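Local coordinates for protein flavodoxin (Fusobacterium nucleatum, PDB 6OHK) that carries electrons on a bound flavin mononucleotide and probably serves as a low-potential electron donor to several redox enzymes, at residues T15-G20 and V88-Q93; V22-F27 and N152-R157; K73-I78 and R105-I110. The protein carries 1 engineered substitution. One frame throughout, in Å; residues are numbered along the deposited sequence.

Overall arrangement
All three contacts belong to one flavodoxin fold, a largely parallel sheet with helices on both faces. Contacts 1 and 2 share helix 17-28: its first turn meets L90 of strand 84-90 beside the FMN phosphate, and its next turns meet helix 154-166. Contact 3 joins helices 72-77 and 103-113 beyond the other face of the sheet, its centre about 25 Å from that of contact 2. Contacts 1 and 3 are buried, while contact 2 is half open. Their chemistry follows: hydroxyls and N-H groups turned to a phosphate in contact 1, a carboxylate against aliphatic carbons in contact 2, and leucine and isoleucine branches in contact 3.

Contact 1 of 3, residues T15-G20 and V88-Q93; sequences TGTTVG and VGLGNQ. Engineered in segment 15-20: G16 (natural residue Lys). With FMN (flavin mononucleotide), chain B.
L90 pushes its CD2 methyl between T17 and T18, 3.7 Å from T17 CG2 and 3.6 Å from T18 OG1. No hydrogen bond joins the two segments; FMN spans them. T15 OG1 lies 2.6 Å from O3P of FMN, and T17 OG1 and T17 N bind that same oxygen, so three donors converge on it. T18 holds O1P twice, through its N and through OG1 at 2.7 Å, while T15 N reaches O2P in a nearly straight bond (168°). T17 and T18 both set OG1 beside their own backbone N (chi1 -49° and -62°), which lets hydroxyl and N-H grip one oxygen. At the flavin, N92 N donates to O2 at 3.1 Å and, in a more bent bond, to N1 of FMN. In the next shell, the engineered G16 sits at the N-cap of helix 17-28 and its N bonds T13 OG1, which is also hydrogen-bonded to FMN; N92 OD1 is held by N149 and A95. Residues 15-18 belong to the phosphate-binding loop, N92 to the flavin-binding segment. In this variant, glycine replacing the natural lysine at 16, neutral hydroxyls and amides of these segments meet the phosphate, and the helix N-terminus probably helps stabilise its charge.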
loop_
_atom_site.group_PDB
_atom_site.type_symbol
_atom_site.label_atom_id
_atom_site.label_comp_id
_atom_site.label_asym_id
_atom_site.label_seq_id
_atom_site.Cartn_x
_atom_site.Cartn_y
_atom_site.Cartn_z
ATOM N N THR A 15 15.265 4.963 2.625
ATOM C CA THR A 15 16.141 5.789 1.812
ATOM C C THR A 15 15.445 6.804 0.931
ATOM O O THR A 15 16.124 7.463 0.119
ATOM C CB THR A 15 17.125 4.924 1.023
ATOM O OG1 THR A 15 16.462 3.869 0.316
ATOM C CG2 THR A 15 18.168 4.300 1.934
ATOM N N GLY A 16 14.141 7.004 1.079
ATOM C CA GLY A 16 13.449 8.098 0.441
ATOM C C GLY A 16 12.672 7.761 -0.793
ATOM O O GLY A 16 11.878 8.597 -1.241
ATOM N N THR A 17 12.818 6.575 -1.355
ATOM C CA THR A 17 12.125 6.286 -2.607
ATOM C C THR A 17 10.622 6.366 -2.408
ATOM O O THR A 17 9.887 6.899 -3.253
ATOM C CB THR A 17 12.489 4.882 -3.101
ATOM O OG1 THR A 17 13.906 4.695 -3.081
ATOM C CG2 THR A 17 11.984 4.668 -4.510
ATOM N N THR A 18 10.142 5.829 -1.293
ATOM C CA THR A 18 8.712 5.802 -1.024
ATOM C C THR A 18 8.129 7.209 -0.956
ATOM O O THR A 18 6.953 7.398 -1.313
ATOM C CB THR A 18 8.452 5.008 0.260
ATOM O OG1 THR A 18 8.888 3.667 0.096
ATOM C CG2 THR A 18 6.989 4.930 0.548
ATOM N N VAL A 19 8.891 8.196 -0.492
ATOM C CA VAL A 19 8.392 9.570 -0.427
ATOM C C VAL A 19 7.974 10.041 -1.802
ATOM O O VAL A 19 6.939 10.708 -1.967
ATOM C CB VAL A 19 9.468 10.504 0.180
ATOM C CG1 VAL A 19 9.056 11.985 0.094
ATOM C CG2 VAL A 19 9.773 10.114 1.607
ATOM N N GLY A 20 8.785 9.741 -2.810
ATOM C CA GLY A 20 8.450 10.139 -4.146
ATOM C C GLY A 20 7.180 9.491 -4.629
ATOM O O GLY A 20 6.388 10.119 -5.328
ATOM N N VAL A 88 0.154 -0.400 -1.189
ATOM C CA VAL A 88 1.211 -0.119 -2.158
ATOM C C VAL A 88 2.517 -0.660 -1.611
ATOM O O VAL A 88 2.922 -0.288 -0.511
ATOM C CB VAL A 88 1.340 1.383 -2.443
ATOM C CG1 VAL A 88 2.428 1.626 -3.515
ATOM C CG2 VAL A 88 -0.009 1.953 -2.901
ATOM N N GLY A 89 3.196 -1.492 -2.386
ATOM C CA GLY A 89 4.528 -1.952 -2.053
ATOM C C GLY A 89 5.555 -1.378 -3.001
ATOM O O GLY A 89 5.270 -1.153 -4.180
ATOM N N LEU A 90 6.767 -1.170 -2.494
ATOM C CA LEU A 90 7.958 -0.905 -3.308
ATOM C C LEU A 90 8.946 -2.018 -3.048
ATOM O O LEU A 90 9.097 -2.472 -1.910
ATOM C CB LEU A 90 8.632 0.377 -2.909
ATOM C CG LEU A 90 8.001 1.671 -3.403
ATOM C CD1 LEU A 90 6.842 2.080 -2.544
ATOM C CD2 LEU A 90 9.040 2.745 -3.350
ATOM N N GLY A 91 9.589 -2.479 -4.117
ATOM C CA GLY A 91 10.588 -3.523 -3.982
ATOM C C GLY A 91 11.455 -3.620 -5.220
ATOM O O GLY A 91 11.461 -2.734 -6.073
ATOM N N ASN A 92 12.210 -4.719 -5.304
ATOM C CA ASN A 92 13.093 -4.999 -6.434
ATOM C C ASN A 92 12.838 -6.440 -6.854
ATOM O O ASN A 92 13.238 -7.370 -6.159
ATOM C CB ASN A 92 14.549 -4.765 -6.040
ATOM C CG ASN A 92 15.515 -5.096 -7.168
ATOM O OD1 ASN A 92 15.240 -5.898 -8.039
ATOM N ND2 ASN A 92 16.668 -4.447 -7.155
ATOM N N GLN A 93 12.134 -6.624 -7.963
ATOM C CA GLN A 93 11.636 -7.960 -8.280
ATOM C C GLN A 93 12.741 -8.892 -8.740
ATOM O O GLN A 93 12.569 -10.114 -8.657
ATOM C CB GLN A 93 10.526 -7.874 -9.337
ATOM C CG GLN A 93 11.036 -7.428 -10.721
ATOM C CD GLN A 93 9.929 -6.838 -11.553
ATOM O OE1 GLN A 93 9.261 -7.559 -12.319
ATOM N NE2 GLN A 93 9.703 -5.548 -11.397
HETATM N N1 FMN B . 12.699 -5.387 -2.189
HETATM C C2 FMN B . 11.792 -6.456 -2.260
HETATM O O2 FMN B . 10.953 -6.499 -3.097
HETATM N N3 FMN B . 11.939 -7.519 -1.302
HETATM C C4 FMN B . 12.894 -7.575 -0.324
HETATM O O4 FMN B . 12.902 -8.526 0.430
HETATM C C4A FMN B . 13.813 -6.491 -0.287
HETATM N N5 FMN B . 14.816 -6.497 0.679
HETATM C C5A FMN B . 15.740 -5.416 0.616
HETATM C C6 FMN B . 16.848 -5.445 1.483
HETATM C C7 FMN B . 17.759 -4.408 1.469
HETATM C C7M FMN B . 18.874 -4.524 2.521
HETATM C C8 FMN B . 17.646 -3.389 0.534
HETATM C C8M FMN B . 18.647 -2.254 0.581
HETATM C C9 FMN B . 16.553 -3.363 -0.330
HETATM C C9A FMN B . 15.633 -4.381 -0.304
HETATM N N10 FMN B . 14.500 -4.338 -1.213
HETATM C C10 FMN B . 13.656 -5.428 -1.212
HETATM C "C1'" FMN B . 14.342 -3.243 -2.168
HETATM C "C2'" FMN B . 13.740 -1.978 -1.486
HETATM O "O2'" FMN B . 12.472 -2.232 -0.907
HETATM C "C3'" FMN B . 13.551 -0.886 -2.555
HETATM O "O3'" FMN B . 14.841 -0.472 -2.960
HETATM C "C4'" FMN B . 12.713 0.325 -2.152
HETATM O "O4'" FMN B . 12.528 1.139 -3.305
HETATM C "C5'" FMN B . 13.349 1.151 -1.041
HETATM O "O5'" FMN B . 12.401 2.125 -0.633
HETATM P P FMN B . 12.839 3.321 0.348
HETATM O O1P FMN B . 11.566 4.122 0.503
HETATM O O2P FMN B . 13.344 2.784 1.643
HETATM O O3P FMN B . 13.935 4.114 -0.374
#

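Contact 2 of 3, residues V22-F27 and N152-R157; sequences VDEIEF and NLTPKR
E24 reaches across from helix 17-28 and lays its carboxylate against carbon atoms of T154 and P155 of helix 154-166. The touches are van der Waals in kind: E24 OE2 stands 3.7 Å from the T154 CG2 methyl, and E24 OE1 is as far from P155 CG on the proline ring. The side chain of E24 runs at about a right angle to that of T154. With CG beside the backbone N (chi1 -63°) and the chain extended beyond it (chi2 -177°), the carboxylate is carried out to the neighbouring helix. The two helices cover the same face of the central sheet, as the first and last helices do in the flavodoxin-like alpha/beta sandwich, and the backbones come nearest at E24 and P155, whose CA atoms are 7.3 Å apart. E24 also touches I158, and deeper in the same interface I25 packs on I158 and I162 of helix 154-166. Polar bonding runs to other partners. T154 turns its methyl to E24 with CG2 opposite its own backbone N, leaving OG1 to bond with E147 OE2.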
loop_
_atom_site.group_PDB
_atom_site.type_symbol
_atom_site.label_atom_id
_atom_site.label_comp_id
_atom_site.label_asym_id
_atom_site.label_seq_id
_atom_site.Cartn_x
_atom_site.Cartn_y
_atom_site.Cartn_z
ATOM N N VAL A 22 4.684 8.541 -2.723
ATOM C CA VAL A 22 3.601 9.218 -2.042
ATOM C C VAL A 22 3.304 10.548 -2.706
ATOM O O VAL A 22 2.138 10.920 -2.863
ATOM C CB VAL A 22 3.925 9.346 -0.547
ATOM C CG1 VAL A 22 2.967 10.309 0.173
ATOM C CG2 VAL A 22 3.926 7.970 0.087
ATOM N N ASP A 23 4.331 11.282 -3.116
ATOM C CA ASP A 23 4.101 12.532 -3.840
ATOM C C ASP A 23 3.325 12.309 -5.128
ATOM O O ASP A 23 2.450 13.114 -5.481
ATOM C CB ASP A 23 5.434 13.211 -4.159
ATOM C CG ASP A 23 6.088 13.837 -2.945
ATOM O OD1 ASP A 23 5.392 14.097 -1.937
ATOM O OD2 ASP A 23 7.315 14.088 -3.020
ATOM N N GLU A 24 3.602 11.224 -5.838
ATOM C CA GLU A 24 2.838 10.908 -7.037
ATOM C C GLU A 24 1.393 10.568 -6.709
ATOM O O GLU A 24 0.466 11.017 -7.406
ATOM C CB GLU A 24 3.516 9.771 -7.810
ATOM C CG GLU A 24 4.894 10.182 -8.292
ATOM C CD GLU A 24 5.632 9.154 -9.130
ATOM O OE1 GLU A 24 5.302 9.037 -10.324
ATOM O OE2 GLU A 24 6.562 8.493 -8.607
ATOM N N ILE A 25 1.161 9.765 -5.672
ATOM C CA ILE A 25 -0.194 9.461 -5.233
ATOM C C ILE A 25 -0.943 10.743 -4.899
ATOM O O ILE A 25 -2.087 10.948 -5.328
ATOM C CB ILE A 25 -0.156 8.506 -4.022
ATOM C CG1 ILE A 25 0.330 7.123 -4.455
ATOM C CG2 ILE A 25 -1.522 8.439 -3.347
ATOM C CD1 ILE A 25 0.685 6.205 -3.280
ATOM N N GLU A 26 -0.317 11.620 -4.128
ATOM C CA GLU A 26 -0.957 12.869 -3.741
ATOM C C GLU A 26 -1.318 13.698 -4.961
ATOM O O GLU A 26 -2.388 14.327 -4.998
ATOM C CB GLU A 26 -0.047 13.666 -2.814
ATOM C CG GLU A 26 0.112 13.046 -1.441
ATOM C CD GLU A 26 0.961 13.889 -0.520
ATOM O OE1 GLU A 26 1.499 14.929 -0.977
ATOM O OE2 GLU A 26 1.116 13.533 0.660
ATOM N N PHE A 27 -0.442 13.725 -5.963
ATOM C CA PHE A 27 -0.756 14.474 -7.172
ATOM C C PHE A 27 -1.978 13.908 -7.867
ATOM O O PHE A 27 -2.856 14.661 -8.319
ATOM C CB PHE A 27 0.451 14.511 -8.105
ATOM C CG PHE A 27 0.166 15.271 -9.358
ATOM C CD1 PHE A 27 0.296 16.621 -9.390
ATOM C CD2 PHE A 27 -0.298 14.624 -10.460
ATOM C CE1 PHE A 27 -0.029 17.333 -10.574
ATOM C CE2 PHE A 27 -0.631 15.320 -11.618
ATOM C CZ PHE A 27 -0.499 16.661 -11.641
ATOM N N ASN A 152 9.971 3.726 -15.121
ATOM C CA ASN A 152 9.158 4.409 -16.111
ATOM C C ASN A 152 7.719 3.963 -16.092
ATOM O O ASN A 152 6.859 4.675 -16.625
ATOM C CB ASN A 152 9.731 4.210 -17.501
ATOM C CG ASN A 152 11.055 4.907 -17.678
ATOM O OD1 ASN A 152 11.321 5.938 -17.051
ATOM N ND2 ASN A 152 11.897 4.352 -18.543
ATOM N N LEU A 153 7.438 2.811 -15.504
ATOM C CA LEU A 153 6.085 2.296 -15.412
ATOM C C LEU A 153 5.335 2.840 -14.212
ATOM O O LEU A 153 4.117 2.696 -14.150
ATOM C CB LEU A 153 6.129 0.771 -15.325
ATOM C CG LEU A 153 6.784 0.062 -16.507
ATOM C CD1 LEU A 153 6.657 -1.443 -16.420
ATOM C CD2 LEU A 153 6.243 0.546 -17.856
ATOM N N THR A 154 6.014 3.482 -13.288
ATOM C CA THR A 154 5.368 3.861 -12.033
ATOM C C THR A 154 4.248 4.848 -12.237
ATOM O O THR A 154 3.167 4.647 -11.646
ATOM C CB THR A 154 6.424 4.360 -11.056
ATOM O OG1 THR A 154 7.194 3.229 -10.625
ATOM C CG2 THR A 154 5.789 5.041 -9.846
ATOM N N PRO A 155 4.412 5.929 -12.999
ATOM C CA PRO A 155 3.296 6.889 -13.087
ATOM C C PRO A 155 2.005 6.280 -13.590
ATOM O O PRO A 155 0.933 6.552 -13.018
ATOM C CB PRO A 155 3.839 7.973 -14.028
ATOM C CG PRO A 155 5.316 7.906 -13.830
ATOM C CD PRO A 155 5.651 6.463 -13.589
ATOM N N LYS A 156 2.035 5.489 -14.660
ATOM C CA LYS A 156 0.810 4.868 -15.150
ATOM C C LYS A 156 0.289 3.830 -14.169
ATOM O O LYS A 156 -0.933 3.694 -13.967
ATOM C CB LYS A 156 1.029 4.242 -16.527
ATOM C CG LYS A 156 -0.168 3.462 -17.048
ATOM C CD LYS A 156 0.072 2.956 -18.460
ATOM C CE LYS A 156 -1.195 3.025 -19.293
ATOM N NZ LYS A 156 -2.307 2.230 -18.707
ATOM N N ARG A 157 1.198 3.082 -13.536
ATOM C CA ARG A 157 0.743 2.102 -12.556
ATOM C C ARG A 157 -0.027 2.779 -11.438
ATOM O O ARG A 157 -1.122 2.327 -11.063
ATOM C CB ARG A 157 1.907 1.303 -11.993
ATOM C CG ARG A 157 2.417 0.223 -12.925
ATOM C CD ARG A 157 3.658 -0.456 -12.413
ATOM N NE ARG A 157 3.962 -1.644 -13.198
ATOM C CZ ARG A 157 5.097 -2.324 -13.107
ATOM N NH1 ARG A 157 6.089 -1.899 -12.350
ATOM N NH2 ARG A 157 5.232 -3.443 -13.789
#

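Contact 3 of 3, residues K73-I78 and R105-I110; sequences KKLEEI and RYLYDI
I110 presses its CG2 methyl against the backbone of E76, 3.7 Å from CA of E76 and 4.0 Å from its CB. That branch stands opposite the I110 backbone N, while CG1 lies beside that N, anti to the carbonyl carbon (chi1 -69°), and extends, carrying CD1 to within 4.1 Å of L75 CD2. CG2 thus touches both E76 and L75, and CD1 adds a second touch on L75. L75 answers with CG trans to its own N (chi1 -170°): its CG meets I110 CG2 at 4.0 Å, and its CD2 goes on to L107 CD2 at 3.9 Å. The L107 side chain crosses that of L75 at about a right angle, methyl against methyl. E76 extends its chain past I110, and its carboxylate finds K113, a salt bridge to the other helix one turn beyond I110. The axes of the short segments 73-77 and 105-110 approach to 10.3 Å, at a crossing angle of -27°. L72 extends the apolar seam onto L107 and I110, W68 of helix 66-69 also touches L107, and L107 reaches L87 of strand 84-90, joining the helix pair to the sheet.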
loop_
_atom_site.group_PDB
_atom_site.type_symbol
_atom_site.label_atom_id
_atom_site.label_comp_id
_atom_site.label_asym_id
_atom_site.label_seq_id
_atom_site.Cartn_x
_atom_site.Cartn_y
_atom_site.Cartn_z
ATOM N N LYS A 73 1.162 -4.809 16.111
ATOM C CA LYS A 73 0.227 -5.117 17.187
ATOM C C LYS A 73 -0.752 -3.968 17.397
ATOM O O LYS A 73 -1.953 -4.188 17.587
ATOM C CB LYS A 73 0.985 -5.471 18.474
ATOM C CG LYS A 73 0.078 -5.932 19.610
ATOM C CD LYS A 73 0.609 -7.167 20.307
ATOM C CE LYS A 73 -0.381 -7.697 21.349
ATOM N NZ LYS A 73 -1.553 -8.402 20.774
ATOM N N LYS A 74 -0.270 -2.734 17.340
ATOM C CA LYS A 74 -1.166 -1.591 17.443
ATOM C C LYS A 74 -2.131 -1.551 16.275
ATOM O O LYS A 74 -3.307 -1.208 16.442
ATOM C CB LYS A 74 -0.359 -0.303 17.500
ATOM C CG LYS A 74 0.359 -0.152 18.833
ATOM C CD LYS A 74 1.135 1.148 18.961
ATOM C CE LYS A 74 1.846 1.235 20.312
ATOM N NZ LYS A 74 2.702 0.040 20.590
ATOM N N LEU A 75 -1.661 -1.893 15.077
ATOM C CA LEU A 75 -2.517 -1.906 13.899
ATOM C C LEU A 75 -3.635 -2.916 14.069
ATOM O O LEU A 75 -4.793 -2.634 13.741
ATOM C CB LEU A 75 -1.650 -2.207 12.663
ATOM C CG LEU A 75 -2.312 -2.023 11.305
ATOM C CD1 LEU A 75 -2.483 -0.516 11.041
ATOM C CD2 LEU A 75 -1.441 -2.663 10.240
ATOM N N GLU A 76 -3.328 -4.085 14.632
ATOM C CA GLU A 76 -4.316 -5.125 14.805
ATOM C C GLU A 76 -5.325 -4.809 15.896
ATOM O O GLU A 76 -6.381 -5.452 15.928
ATOM C CB GLU A 76 -3.625 -6.469 15.045
ATOM C CG GLU A 76 -4.594 -7.639 15.028
ATOM C CD GLU A 76 -3.895 -8.987 14.986
ATOM O OE1 GLU A 76 -2.660 -9.035 14.756
ATOM O OE2 GLU A 76 -4.596 -10.003 15.181
ATOM N N GLU A 77 -5.072 -3.809 16.734
ATOM C CA GLU A 77 -6.066 -3.356 17.700
ATOM C C GLU A 77 -7.176 -2.549 17.058
ATOM O O GLU A 77 -8.255 -2.425 17.644
ATOM C CB GLU A 77 -5.407 -2.499 18.781
ATOM C CG GLU A 77 -4.525 -3.305 19.731
ATOM C CD GLU A 77 -3.825 -2.464 20.792
ATOM O OE1 GLU A 77 -4.186 -1.279 20.974
ATOM O OE2 GLU A 77 -2.901 -3.004 21.445
ATOM N N ILE A 78 -6.953 -2.013 15.861
ATOM C CA ILE A 78 -7.930 -1.174 15.189
ATOM C C ILE A 78 -9.016 -2.041 14.577
ATOM O O ILE A 78 -8.742 -3.102 14.007
ATOM C CB ILE A 78 -7.208 -0.346 14.111
ATOM C CG1 ILE A 78 -6.198 0.584 14.773
ATOM C CG2 ILE A 78 -8.204 0.436 13.230
ATOM C CD1 ILE A 78 -5.325 1.363 13.798
ATOM N N ARG A 105 1.989 -8.064 2.539
ATOM C CA ARG A 105 1.269 -9.196 3.121
ATOM C C ARG A 105 0.972 -8.967 4.597
ATOM O O ARG A 105 -0.116 -9.304 5.079
ATOM C CB ARG A 105 2.078 -10.478 2.926
ATOM C CG ARG A 105 1.522 -11.698 3.682
ATOM C CD ARG A 105 0.107 -12.051 3.374
ATOM N NE ARG A 105 -0.065 -12.498 1.999
ATOM C CZ ARG A 105 -1.202 -12.989 1.512
ATOM N NH1 ARG A 105 -2.300 -13.060 2.263
ATOM N NH2 ARG A 105 -1.255 -13.409 0.259
ATOM N N TYR A 106 1.916 -8.407 5.327
ATOM C CA TYR A 106 1.688 -8.176 6.754
ATOM C C TYR A 106 0.514 -7.236 6.983
ATOM O O TYR A 106 -0.288 -7.438 7.903
ATOM C CB TYR A 106 2.948 -7.622 7.418
ATOM C CG TYR A 106 4.037 -8.642 7.462
ATOM C CD1 TYR A 106 4.963 -8.745 6.431
ATOM C CD2 TYR A 106 4.141 -9.518 8.529
ATOM C CE1 TYR A 106 5.920 -9.717 6.442
ATOM C CE2 TYR A 106 5.130 -10.489 8.554
ATOM C CZ TYR A 106 6.008 -10.568 7.507
ATOM O OH TYR A 106 7.004 -11.547 7.527
ATOM N N LEU A 107 0.386 -6.204 6.145
ATOM C CA LEU A 107 -0.702 -5.248 6.271
ATOM C C LEU A 107 -2.012 -5.873 5.830
ATOM O O LEU A 107 -3.048 -5.727 6.504
ATOM C CB LEU A 107 -0.362 -3.996 5.461
ATOM C CG LEU A 107 0.987 -3.362 5.788
ATOM C CD1 LEU A 107 1.170 -2.105 4.939
ATOM C CD2 LEU A 107 1.118 -3.004 7.257
ATOM N N TYR A 108 -1.996 -6.570 4.694
ATOM C CA TYR A 108 -3.196 -7.224 4.169
ATOM C C TYR A 108 -3.834 -8.124 5.209
ATOM O O TYR A 108 -5.046 -8.081 5.437
ATOM C CB TYR A 108 -2.804 -8.067 2.958
ATOM C CG TYR A 108 -3.955 -8.816 2.314
ATOM C CD1 TYR A 108 -4.315 -10.092 2.702
ATOM C CD2 TYR A 108 -4.685 -8.225 1.306
ATOM C CE1 TYR A 108 -5.389 -10.757 2.078
ATOM C CE2 TYR A 108 -5.729 -8.861 0.691
ATOM C CZ TYR A 108 -6.076 -10.124 1.073
ATOM O OH TYR A 108 -7.143 -10.749 0.414
ATOM N N ASP A 109 -3.030 -8.983 5.826
ATOM C CA ASP A 109 -3.621 -9.992 6.700
ATOM C C ASP A 109 -4.308 -9.343 7.886
ATOM O O ASP A 109 -5.365 -9.818 8.325
ATOM C CB ASP A 109 -2.545 -10.950 7.182
ATOM C CG ASP A 109 -2.133 -11.989 6.123
ATOM O OD1 ASP A 109 -2.779 -12.122 5.084
ATOM O OD2 ASP A 109 -1.120 -12.684 6.384
ATOM N N ILE A 110 -3.749 -8.244 8.390
ATOM C CA ILE A 110 -4.368 -7.546 9.514
ATOM C C ILE A 110 -5.648 -6.846 9.097
ATOM O O ILE A 110 -6.669 -6.944 9.790
ATOM C CB ILE A 110 -3.368 -6.570 10.156
ATOM C CG1 ILE A 110 -2.263 -7.358 10.845
ATOM C CG2 ILE A 110 -4.084 -5.644 11.128
ATOM C CD1 ILE A 110 -1.025 -6.584 11.214
#